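Local coordinates for protein dipicolinate synthase subunit A (Bacillus halodurans, PDB 3D4O) that probably acts as a Rossmann-type oxidoreductase in making the spore compound dipicolinic acid, at residues C[6-17]-C[55-66]; C[85-93]-C[108-118]. One frame throughout, in Å; residues are numbered along the deposited sequence.

Contact 1: residues C[6-17]-C[55-66]; sequences KHVVIIGGDARQ and DWNTVDAILLPI. With EDO (1,2-ethanediol), chain M.
His7 O is gripped from the other segment by two backbone N-H groups, Asp60 N at 2.6 Å and, weakly, Ala61 N. The Asp60 carboxylate returns to the same residue: with CG beside its own backbone N (chi1 -55°), OD2 accepts a hydrogen bond from His7 N at 2.6 Å, met on its anti side and 26° out of the carboxylate plane. From there strands 7-11 and 61-63 run parallel, bonded from Val9 N to Ala61 O, Leu63 N to Val9 O and Ile11 N to Leu63 O. On one face Ile10 CG1 meets Leu63 CD2 at 3.9 Å; on the other Val9 and Ile62 lie side by side, while Ile11 CD1 comes to the edge of the Trp56 ring, 4.2 Å from CH2. Past the strands Pro65 CG rests on Gly13 N (3.6 Å). A 1,2-ethanediol molecule, probably from the crystallisation liquor, bonds through both hydroxyls to Leu64 O. Arg16 holds Asp14 side-on through NE and NH2, the latter 2.8 Å from OD2, and Ile66 CG1 lies over one guanidinium face, toward its rim. A leucine in place of Arg16 would probably leave the Asp14 carboxylate without its salt-bridge partner, and Ile66 CG1 without that flat group. Asp14 and Gln17 form a capping box at the start of helix 15-26, completing the strand-turn-helix that opens a Rossmann-like parallel sheet.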
loop_
_atom_site.group_PDB
_atom_site.type_symbol
_atom_site.label_atom_id
_atom_site.label_comp_id
_atom_site.label_asym_id
_atom_site.label_seq_id
_atom_site.Cartn_x
_atom_site.Cartn_y
_atom_site.Cartn_z
ATOM N N LYS C 6 -21.699 -31.789 -16.541
ATOM C CA LYS C 6 -22.143 -30.916 -15.453
ATOM C C LYS C 6 -22.409 -29.529 -15.983
ATOM O O LYS C 6 -21.739 -29.065 -16.883
ATOM C CB LYS C 6 -21.177 -30.948 -14.271
ATOM C CG LYS C 6 -21.260 -32.314 -13.601
ATOM C CD LYS C 6 -20.766 -32.350 -12.157
ATOM C CE LYS C 6 -21.353 -33.588 -11.453
ATOM N NZ LYS C 6 -21.174 -33.601 -9.963
ATOM N N HIS C 7 -23.471 -28.926 -15.477
ATOM C CA HIS C 7 -23.873 -27.592 -15.892
ATOM C C HIS C 7 -23.906 -26.671 -14.710
ATOM O O HIS C 7 -24.649 -26.892 -13.760
ATOM C CB HIS C 7 -25.225 -27.636 -16.602
ATOM C CG HIS C 7 -25.821 -26.286 -16.873
ATOM N ND1 HIS C 7 -25.056 -25.163 -17.099
ATOM C CD2 HIS C 7 -27.108 -25.900 -17.037
ATOM C CE1 HIS C 7 -25.849 -24.135 -17.339
ATOM N NE2 HIS C 7 -27.099 -24.556 -17.312
ATOM N N VAL C 8 -23.064 -25.646 -14.772
ATOM C CA VAL C 8 -22.990 -24.652 -13.708
ATOM C C VAL C 8 -23.292 -23.239 -14.215
ATOM O O VAL C 8 -22.984 -22.863 -15.342
ATOM C CB VAL C 8 -21.605 -24.661 -12.938
ATOM C CG1 VAL C 8 -21.084 -26.088 -12.755
ATOM C CG2 VAL C 8 -20.558 -23.835 -13.646
ATOM N N VAL C 9 -23.957 -22.485 -13.353
ATOM C CA VAL C 9 -24.225 -21.088 -13.624
ATOM C C VAL C 9 -23.337 -20.298 -12.680
ATOM O O VAL C 9 -23.293 -20.539 -11.472
ATOM C CB VAL C 9 -25.717 -20.691 -13.484
ATOM C CG1 VAL C 9 -26.230 -20.910 -12.084
ATOM C CG2 VAL C 9 -25.918 -19.226 -13.888
ATOM N N ILE C 10 -22.587 -19.405 -13.304
ATOM C CA ILE C 10 -21.680 -18.495 -12.654
ATOM C C ILE C 10 -22.289 -17.125 -12.796
ATOM O O ILE C 10 -22.434 -16.599 -13.888
ATOM C CB ILE C 10 -20.272 -18.534 -13.299
ATOM C CG1 ILE C 10 -19.656 -19.938 -13.191
ATOM C CG2 ILE C 10 -19.330 -17.536 -12.639
ATOM C CD1 ILE C 10 -18.152 -20.006 -13.558
ATOM N N ILE C 11 -22.624 -16.554 -11.651
ATOM C CA ILE C 11 -23.341 -15.283 -11.569
ATOM C C ILE C 11 -22.511 -14.269 -10.838
ATOM O O ILE C 11 -22.244 -14.403 -9.648
ATOM C CB ILE C 11 -24.674 -15.472 -10.831
ATOM C CG1 ILE C 11 -25.459 -16.631 -11.470
ATOM C CG2 ILE C 11 -25.526 -14.193 -10.882
ATOM C CD1 ILE C 11 -26.796 -16.910 -10.807
ATOM N N GLY C 12 -22.099 -13.262 -11.583
ATOM C CA GLY C 12 -21.264 -12.184 -11.066
ATOM C C GLY C 12 -19.921 -12.556 -10.480
ATOM O O GLY C 12 -19.429 -13.692 -10.544
ATOM N N GLY C 13 -19.349 -11.525 -9.892
ATOM C CA GLY C 13 -18.081 -11.614 -9.178
ATOM C C GLY C 13 -17.098 -10.551 -9.564
ATOM O O GLY C 13 -17.446 -9.462 -10.028
ATOM N N ASP C 14 -15.837 -10.899 -9.360
ATOM C CA ASP C 14 -14.754 -10.016 -9.716
ATOM C C ASP C 14 -13.689 -10.749 -10.495
ATOM O O ASP C 14 -13.982 -11.748 -11.162
ATOM C CB ASP C 14 -14.210 -9.247 -8.508
ATOM C CG ASP C 14 -13.566 -10.128 -7.457
ATOM O OD1 ASP C 14 -13.044 -11.201 -7.783
ATOM O OD2 ASP C 14 -13.515 -9.701 -6.298
ATOM N N ALA C 15 -12.473 -10.244 -10.432
ATOM C CA ALA C 15 -11.396 -10.823 -11.267
ATOM C C ALA C 15 -11.063 -12.233 -10.848
ATOM O O ALA C 15 -10.611 -13.037 -11.656
ATOM C CB ALA C 15 -10.136 -9.924 -11.323
ATOM N N ARG C 16 -11.326 -12.535 -9.593
ATOM C CA ARG C 16 -11.151 -13.889 -9.091
ATOM C C ARG C 16 -11.912 -14.880 -9.930
ATOM O O ARG C 16 -11.442 -15.980 -10.203
ATOM C CB ARG C 16 -11.719 -14.065 -7.665
ATOM C CG ARG C 16 -10.821 -13.510 -6.677
ATOM C CD ARG C 16 -11.418 -13.562 -5.322
ATOM N NE ARG C 16 -12.347 -12.470 -5.128
ATOM C CZ ARG C 16 -12.646 -11.984 -3.933
ATOM N NH1 ARG C 16 -12.111 -12.514 -2.886
ATOM N NH2 ARG C 16 -13.492 -10.996 -3.785
ATOM N N GLN C 17 -13.107 -14.487 -10.292
ATOM C CA GLN C 17 -14.010 -15.387 -11.030
ATOM C C GLN C 17 -13.456 -15.810 -12.383
ATOM O O GLN C 17 -13.787 -16.888 -12.889
ATOM C CB GLN C 17 -15.415 -14.829 -11.172
ATOM C CG GLN C 17 -16.319 -15.262 -10.052
ATOM C CD GLN C 17 -15.938 -14.720 -8.709
ATOM O OE1 GLN C 17 -15.468 -13.581 -8.582
ATOM N NE2 GLN C 17 -16.162 -15.526 -7.680
ATOM N N ASP C 55 -31.407 -21.520 -17.790
ATOM C CA ASP C 55 -32.175 -22.782 -17.890
ATOM C C ASP C 55 -32.027 -23.517 -16.574
ATOM O O ASP C 55 -31.308 -24.521 -16.466
ATOM C CB ASP C 55 -31.637 -23.627 -19.052
ATOM C CG ASP C 55 -32.322 -24.978 -19.176
ATOM O OD1 ASP C 55 -33.493 -25.128 -18.765
ATOM O OD2 ASP C 55 -31.673 -25.904 -19.702
ATOM N N TRP C 56 -32.779 -23.033 -15.593
ATOM C CA TRP C 56 -32.637 -23.474 -14.189
ATOM C C TRP C 56 -32.778 -24.957 -13.930
ATOM O O TRP C 56 -32.087 -25.488 -13.076
ATOM C CB TRP C 56 -33.567 -22.702 -13.227
ATOM C CG TRP C 56 -33.361 -21.224 -13.254
ATOM C CD1 TRP C 56 -34.156 -20.291 -13.870
ATOM C CD2 TRP C 56 -32.252 -20.509 -12.715
ATOM N NE1 TRP C 56 -33.620 -19.035 -13.716
ATOM C CE2 TRP C 56 -32.451 -19.142 -13.010
ATOM C CE3 TRP C 56 -31.113 -20.887 -11.995
ATOM C CZ2 TRP C 56 -31.558 -18.159 -12.607
ATOM C CZ3 TRP C 56 -30.230 -19.906 -11.596
ATOM C CH2 TRP C 56 -30.450 -18.561 -11.909
ATOM N N ASN C 57 -33.666 -25.622 -14.658
ATOM C CA ASN C 57 -33.927 -27.057 -14.392
ATOM C C ASN C 57 -32.848 -28.015 -14.929
ATOM O O ASN C 57 -33.005 -29.234 -14.866
ATOM C CB ASN C 57 -35.379 -27.494 -14.733
ATOM C CG ASN C 57 -35.752 -27.281 -16.168
ATOM O OD1 ASN C 57 -34.888 -27.189 -17.040
ATOM N ND2 ASN C 57 -37.059 -27.207 -16.436
ATOM N N THR C 58 -31.729 -27.458 -15.395
ATOM C CA THR C 58 -30.611 -28.303 -15.899
ATOM C C THR C 58 -29.273 -27.981 -15.228
ATOM O O THR C 58 -28.232 -28.575 -15.517
ATOM C CB THR C 58 -30.458 -28.207 -17.434
ATOM O OG1 THR C 58 -30.175 -26.855 -17.820
ATOM C CG2 THR C 58 -31.733 -28.675 -18.126
ATOM N N VAL C 59 -29.351 -27.059 -14.288
ATOM C CA VAL C 59 -28.200 -26.536 -13.545
ATOM C C VAL C 59 -27.827 -27.366 -12.329
ATOM O O VAL C 59 -28.625 -27.529 -11.406
ATOM C CB VAL C 59 -28.511 -25.107 -13.093
ATOM C CG1 VAL C 59 -27.467 -24.607 -12.154
ATOM C CG2 VAL C 59 -28.698 -24.203 -14.340
ATOM N N ASP C 60 -26.609 -27.884 -12.330
ATOM C CA ASP C 60 -26.141 -28.730 -11.222
ATOM C C ASP C 60 -25.574 -27.866 -10.107
ATOM O O ASP C 60 -25.390 -28.317 -8.967
ATOM C CB ASP C 60 -25.042 -29.713 -11.656
ATOM C CG ASP C 60 -25.450 -30.600 -12.834
ATOM O OD1 ASP C 60 -25.931 -31.725 -12.615
ATOM O OD2 ASP C 60 -25.264 -30.180 -13.986
ATOM N N ALA C 61 -25.272 -26.621 -10.444
ATOM C CA ALA C 61 -24.662 -25.731 -9.461
ATOM C C ALA C 61 -24.655 -24.263 -9.815
ATOM O O ALA C 61 -24.450 -23.858 -10.956
ATOM C CB ALA C 61 -23.246 -26.187 -9.149
ATOM N N ILE C 62 -24.859 -23.484 -8.762
ATOM C CA ILE C 62 -24.873 -22.038 -8.839
ATOM C C ILE C 62 -23.706 -21.467 -8.070
ATOM O O ILE C 62 -23.575 -21.687 -6.883
ATOM C CB ILE C 62 -26.187 -21.487 -8.283
ATOM C CG1 ILE C 62 -27.357 -22.094 -9.071
ATOM C CG2 ILE C 62 -26.178 -19.946 -8.300
ATOM C CD1 ILE C 62 -28.711 -21.536 -8.696
ATOM N N LEU C 63 -22.858 -20.735 -8.782
ATOM C CA LEU C 63 -21.670 -20.119 -8.202
ATOM C C LEU C 63 -21.842 -18.634 -8.092
ATOM O O LEU C 63 -21.910 -17.900 -9.085
ATOM C CB LEU C 63 -20.398 -20.441 -9.014
ATOM C CG LEU C 63 -19.662 -21.787 -8.853
ATOM C CD1 LEU C 63 -20.585 -22.980 -8.751
ATOM C CD2 LEU C 63 -18.654 -21.998 -9.996
ATOM N N LEU C 64 -21.910 -18.214 -6.839
ATOM C CA LEU C 64 -22.027 -16.811 -6.507
ATOM C C LEU C 64 -20.674 -16.252 -6.113
ATOM O O LEU C 64 -19.748 -17.004 -5.781
ATOM C CB LEU C 64 -23.014 -16.611 -5.359
ATOM C CG LEU C 64 -24.439 -17.113 -5.556
ATOM C CD1 LEU C 64 -25.292 -16.757 -4.379
ATOM C CD2 LEU C 64 -25.008 -16.513 -6.844
ATOM N N PRO C 65 -20.538 -14.923 -6.144
ATOM C CA PRO C 65 -19.288 -14.351 -5.709
ATOM C C PRO C 65 -19.008 -14.668 -4.259
ATOM O O PRO C 65 -19.864 -15.190 -3.550
ATOM C CB PRO C 65 -19.523 -12.832 -5.840
ATOM C CG PRO C 65 -20.670 -12.689 -6.730
ATOM C CD PRO C 65 -21.501 -13.893 -6.552
ATOM N N ILE C 66 -17.812 -14.317 -3.811
ATOM C CA ILE C 66 -17.446 -14.554 -2.416
ATOM C C ILE C 66 -18.422 -13.829 -1.506
ATOM O O ILE C 66 -18.802 -14.327 -0.455
ATOM C CB ILE C 66 -15.983 -14.143 -2.130
ATOM C CG1 ILE C 66 -15.033 -15.208 -2.690
ATOM C CG2 ILE C 66 -15.739 -13.959 -0.668
ATOM C CD1 ILE C 66 -15.230 -16.601 -2.126
HETATM C C1 EDO M . -16.613 -18.663 -5.144
HETATM O O1 EDO M . -17.218 -17.365 -5.051
HETATM C C2 EDO M . -17.666 -19.782 -5.178
HETATM O O2 EDO M . -18.655 -19.463 -6.164
HETATM O O HOH W 1 -19.683 -16.040 -9.219
HETATM O O HOH W 2 -15.797 -13.192 -5.791
#

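Contact 2: residues C[85-93]-C[108-118]; sequences VLTEEMIEK and YLNQCMKKTNR
Tyr108 presents the edge of its ring to Leu86, whose carbonyl O lies near the ring plane and accepts from the phenol OH at 2.8 Å. The hydroxyl is tilted 22° from the carbonyl plane. The ring reaches so far because CG stands opposite the backbone N (chi1 172°), carrying the phenol away from its helix to the residue just before the N-cap, Thr87. The other flat group, the Arg118 guanidinium, approaches Ile91 O and Glu92 O obliquely, NE being 3.9 Å from Ile91 O; its stronger partner is Thr94, whose OG1 accepts from NE and in turn bonds Ile91 O. Between these two ends, helices 88-92 and 108-116 pass at 42° with their axes 9.7 Å apart. Ile91 fills the gap: CG2 touches Thr116 OG1 at 3.4 Å and the Arg118 methylene CG at 3.7 Å, and the selenomethionine Met113 bends toward it, though the modelled place of its methyl is doubtful. One turn earlier Glu88 lays its CG against Cys112 SG, 3.7 Å away. Thr116 CG2 faces Glu88 O, while its OG1 turns back to Cys112 O at 2.6 Å. That carbonyl also accepts Thr116 N, the two donors arriving from opposite faces of its plane. Asn117 then ends the helix in a Schellman motif, which brings Arg118 round beside Ile91. Chemically, the helices meet through an apolar centre around Ile91, with a direct hydrogen bond at the Tyr108 end; the threonine hydroxyl is satisfied within its own helix, so it probably pays little polar cost in lying against the Ile91 methyl.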
loop_
_atom_site.group_PDB
_atom_site.type_symbol
_atom_site.label_atom_id
_atom_site.label_comp_id
_atom_site.label_asym_id
_atom_site.label_seq_id
_atom_site.Cartn_x
_atom_site.Cartn_y
_atom_site.Cartn_z
ATOM N N VAL C 85 -30.564 -9.906 -9.774
ATOM C CA VAL C 85 -31.200 -10.364 -8.541
ATOM C C VAL C 85 -31.536 -11.831 -8.624
ATOM O O VAL C 85 -32.195 -12.288 -9.555
ATOM C CB VAL C 85 -32.471 -9.551 -8.170
ATOM C CG1 VAL C 85 -33.077 -10.100 -6.895
ATOM C CG2 VAL C 85 -32.138 -8.074 -7.990
ATOM N N LEU C 86 -31.039 -12.559 -7.635
ATOM C CA LEU C 86 -31.270 -13.993 -7.523
ATOM C C LEU C 86 -32.472 -14.232 -6.628
ATOM O O LEU C 86 -32.439 -13.961 -5.435
ATOM C CB LEU C 86 -30.040 -14.704 -6.950
ATOM C CG LEU C 86 -30.139 -16.231 -6.914
ATOM C CD1 LEU C 86 -30.350 -16.812 -8.308
ATOM C CD2 LEU C 86 -28.909 -16.817 -6.292
ATOM N N THR C 87 -33.530 -14.750 -7.225
ATOM C CA THR C 87 -34.773 -14.989 -6.503
ATOM C C THR C 87 -34.965 -16.428 -6.063
ATOM O O THR C 87 -34.199 -17.324 -6.401
ATOM C CB THR C 87 -35.987 -14.641 -7.364
ATOM O OG1 THR C 87 -35.962 -15.441 -8.541
ATOM C CG2 THR C 87 -35.988 -13.183 -7.756
ATOM N N GLU C 88 -36.045 -16.616 -5.315
ATOM C CA GLU C 88 -36.414 -17.928 -4.771
ATOM C C GLU C 88 -37.008 -18.740 -5.883
ATOM O O GLU C 88 -36.875 -19.967 -5.942
ATOM C CB GLU C 88 -37.445 -17.783 -3.648
ATOM C CG GLU C 88 -36.916 -17.025 -2.445
ATOM C CD GLU C 88 -37.940 -16.885 -1.325
ATOM O OE1 GLU C 88 -39.064 -17.437 -1.444
ATOM O OE2 GLU C 88 -37.594 -16.216 -0.318
ATOM N N GLU C 89 -37.647 -18.007 -6.781
ATOM C CA GLU C 89 -38.353 -18.598 -7.900
ATOM C C GLU C 89 -37.360 -19.283 -8.797
ATOM O O GLU C 89 -37.604 -20.363 -9.300
ATOM C CB GLU C 89 -39.154 -17.546 -8.688
HETATM N N MSE C 90 -36.215 -18.652 -8.966
HETATM C CA MSE C 90 -35.167 -19.192 -9.832
HETATM C C MSE C 90 -34.596 -20.461 -9.232
HETATM O O MSE C 90 -34.426 -21.464 -9.898
HETATM C CB MSE C 90 -34.039 -18.168 -10.007
HETATM C CG MSE C 90 -34.461 -16.969 -10.829
HETATM SE SE MSE C 90 -33.206 -15.462 -10.803
HETATM C CE MSE C 90 -34.431 -14.233 -11.742
ATOM N N ILE C 91 -34.356 -20.405 -7.939
ATOM C CA ILE C 91 -33.686 -21.495 -7.213
ATOM C C ILE C 91 -34.507 -22.776 -7.139
ATOM O O ILE C 91 -33.949 -23.873 -7.158
ATOM C CB ILE C 91 -33.195 -20.998 -5.836
ATOM C CG1 ILE C 91 -32.108 -19.951 -6.086
ATOM C CG2 ILE C 91 -32.589 -22.119 -4.994
ATOM C CD1 ILE C 91 -31.639 -19.217 -4.873
ATOM N N GLU C 92 -35.834 -22.624 -7.152
ATOM C CA GLU C 92 -36.770 -23.766 -7.032
ATOM C C GLU C 92 -36.917 -24.483 -8.364
ATOM O O GLU C 92 -37.459 -25.600 -8.438
ATOM C CB GLU C 92 -38.166 -23.311 -6.590
ATOM C CG GLU C 92 -39.059 -22.892 -7.763
ATOM C CD GLU C 92 -40.247 -22.112 -7.349
ATOM O OE1 GLU C 92 -40.504 -22.032 -6.128
ATOM O OE2 GLU C 92 -40.905 -21.569 -8.258
ATOM N N LYS C 93 -36.501 -23.793 -9.424
ATOM C CA LYS C 93 -36.534 -24.367 -10.767
ATOM C C LYS C 93 -35.360 -25.302 -10.941
ATOM O O LYS C 93 -35.342 -26.100 -11.862
ATOM C CB LYS C 93 -36.524 -23.333 -11.900
ATOM C CG LYS C 93 -37.906 -22.949 -12.452
ATOM C CD LYS C 93 -38.453 -21.654 -11.893
ATOM C CE LYS C 93 -37.644 -20.452 -12.396
ATOM N NZ LYS C 93 -38.073 -19.132 -11.838
ATOM N N TYR C 108 -30.864 -13.125 3.977
ATOM C CA TYR C 108 -31.665 -13.260 2.746
ATOM C C TYR C 108 -31.333 -14.528 2.019
ATOM O O TYR C 108 -32.203 -15.295 1.627
ATOM C CB TYR C 108 -31.396 -12.131 1.753
ATOM C CG TYR C 108 -32.063 -12.345 0.394
ATOM C CD1 TYR C 108 -31.416 -13.025 -0.634
ATOM C CD2 TYR C 108 -33.330 -11.844 0.133
ATOM C CE1 TYR C 108 -32.037 -13.210 -1.876
ATOM C CE2 TYR C 108 -33.942 -12.028 -1.089
ATOM C CZ TYR C 108 -33.295 -12.701 -2.090
ATOM O OH TYR C 108 -33.934 -12.870 -3.300
ATOM N N LEU C 109 -30.040 -14.710 1.815
ATOM C CA LEU C 109 -29.560 -15.864 1.060
ATOM C C LEU C 109 -29.875 -17.137 1.824
ATOM O O LEU C 109 -30.351 -18.121 1.242
ATOM C CB LEU C 109 -28.056 -15.744 0.735
ATOM C CG LEU C 109 -27.528 -16.810 -0.230
ATOM C CD1 LEU C 109 -28.404 -16.795 -1.500
ATOM C CD2 LEU C 109 -26.052 -16.609 -0.544
ATOM N N ASN C 110 -29.638 -17.088 3.128
ATOM C CA ASN C 110 -29.886 -18.246 4.011
ATOM C C ASN C 110 -31.359 -18.630 4.016
ATOM O O ASN C 110 -31.722 -19.799 4.158
ATOM C CB ASN C 110 -29.453 -17.992 5.459
ATOM C CG ASN C 110 -27.954 -17.970 5.634
ATOM O OD1 ASN C 110 -27.448 -17.349 6.571
ATOM N ND2 ASN C 110 -27.229 -18.638 4.735
ATOM N N GLN C 111 -32.196 -17.617 3.846
ATOM C CA GLN C 111 -33.653 -17.800 3.846
ATOM C C GLN C 111 -34.116 -18.424 2.547
ATOM O O GLN C 111 -35.101 -19.176 2.527
ATOM C CB GLN C 111 -34.389 -16.473 4.070
ATOM N N CYS C 112 -33.421 -18.115 1.458
ATOM C CA CYS C 112 -33.822 -18.659 0.148
ATOM C C CYS C 112 -33.573 -20.132 0.141
ATOM O O CYS C 112 -34.402 -20.929 -0.286
ATOM C CB CYS C 112 -33.003 -18.076 -1.008
ATOM S SG CYS C 112 -33.374 -16.369 -1.458
HETATM N N MSE C 113 -32.385 -20.459 0.620
HETATM C CA MSE C 113 -31.894 -21.833 0.651
HETATM C C MSE C 113 -32.768 -22.650 1.528
HETATM O O MSE C 113 -33.082 -23.798 1.222
HETATM C CB MSE C 113 -30.471 -21.906 1.202
HETATM C CG MSE C 113 -29.429 -21.242 0.326
HETATM SE SE MSE C 113 -29.448 -21.943 -1.473
HETATM C CE MSE C 113 -30.717 -20.767 -2.313
ATOM N N LYS C 114 -33.187 -22.007 2.612
ATOM C CA LYS C 114 -34.011 -22.641 3.636
ATOM C C LYS C 114 -35.293 -23.101 3.021
ATOM O O LYS C 114 -35.606 -24.281 3.005
ATOM C CB LYS C 114 -34.319 -21.663 4.777
ATOM N N LYS C 115 -35.993 -22.133 2.456
ATOM C CA LYS C 115 -37.314 -22.345 1.864
ATOM C C LYS C 115 -37.316 -23.178 0.591
ATOM O O LYS C 115 -38.332 -23.808 0.268
ATOM C CB LYS C 115 -37.994 -21.002 1.573
ATOM N N THR C 116 -36.201 -23.177 -0.137
ATOM C CA THR C 116 -36.126 -23.903 -1.423
ATOM C C THR C 116 -35.532 -25.286 -1.241
ATOM O O THR C 116 -35.525 -26.116 -2.159
ATOM C CB THR C 116 -35.328 -23.130 -2.488
ATOM O OG1 THR C 116 -34.005 -22.885 -2.007
ATOM C CG2 THR C 116 -36.031 -21.805 -2.828
ATOM N N ASN C 117 -35.054 -25.511 -0.025
ATOM C CA ASN C 117 -34.480 -26.796 0.374
ATOM C C ASN C 117 -33.263 -27.165 -0.460
ATOM O O ASN C 117 -33.107 -28.321 -0.880
ATOM C CB ASN C 117 -35.542 -27.912 0.286
ATOM N N ARG C 118 -32.441 -26.153 -0.733
ATOM C CA ARG C 118 -31.188 -26.336 -1.489
ATOM C C ARG C 118 -29.978 -26.171 -0.589
ATOM O O ARG C 118 -29.974 -25.373 0.352
ATOM C CB ARG C 118 -31.091 -25.359 -2.669
ATOM C CG ARG C 118 -32.099 -25.617 -3.770
ATOM C CD ARG C 118 -31.802 -26.922 -4.488
ATOM N NE ARG C 118 -32.812 -27.245 -5.493
ATOM C CZ ARG C 118 -34.006 -27.747 -5.204
ATOM N NH1 ARG C 118 -34.355 -27.939 -3.940
ATOM N NH2 ARG C 118 -34.866 -28.027 -6.169
#

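How the contacts relate
Both contacts belong to the N-terminal domain and lie on the same side of the chain's centre, about 14 Å apart between their centres. Contact 1 joins neighbouring strands inside the parallel sheet; contact 2 pairs two helices, 88-92 following strand 61-63 in the chain and 107-116 leading into edge strand 119-122. They touch where Trp56 and Asn57 meet Met90 and Lys93: Trp56 CB is 3.3 Å from Lys93 CB, Trp56 CG is 3.5 Å from Met90 O, and Asn57 CB is 3.2 Å from Lys93 O. Elsewhere Leu64 CD1 packs on Leu109 CD2 at 3.9 Å. The ethanediol sits at contact 1, on Leu64 O, and is not evidence of a substrate site.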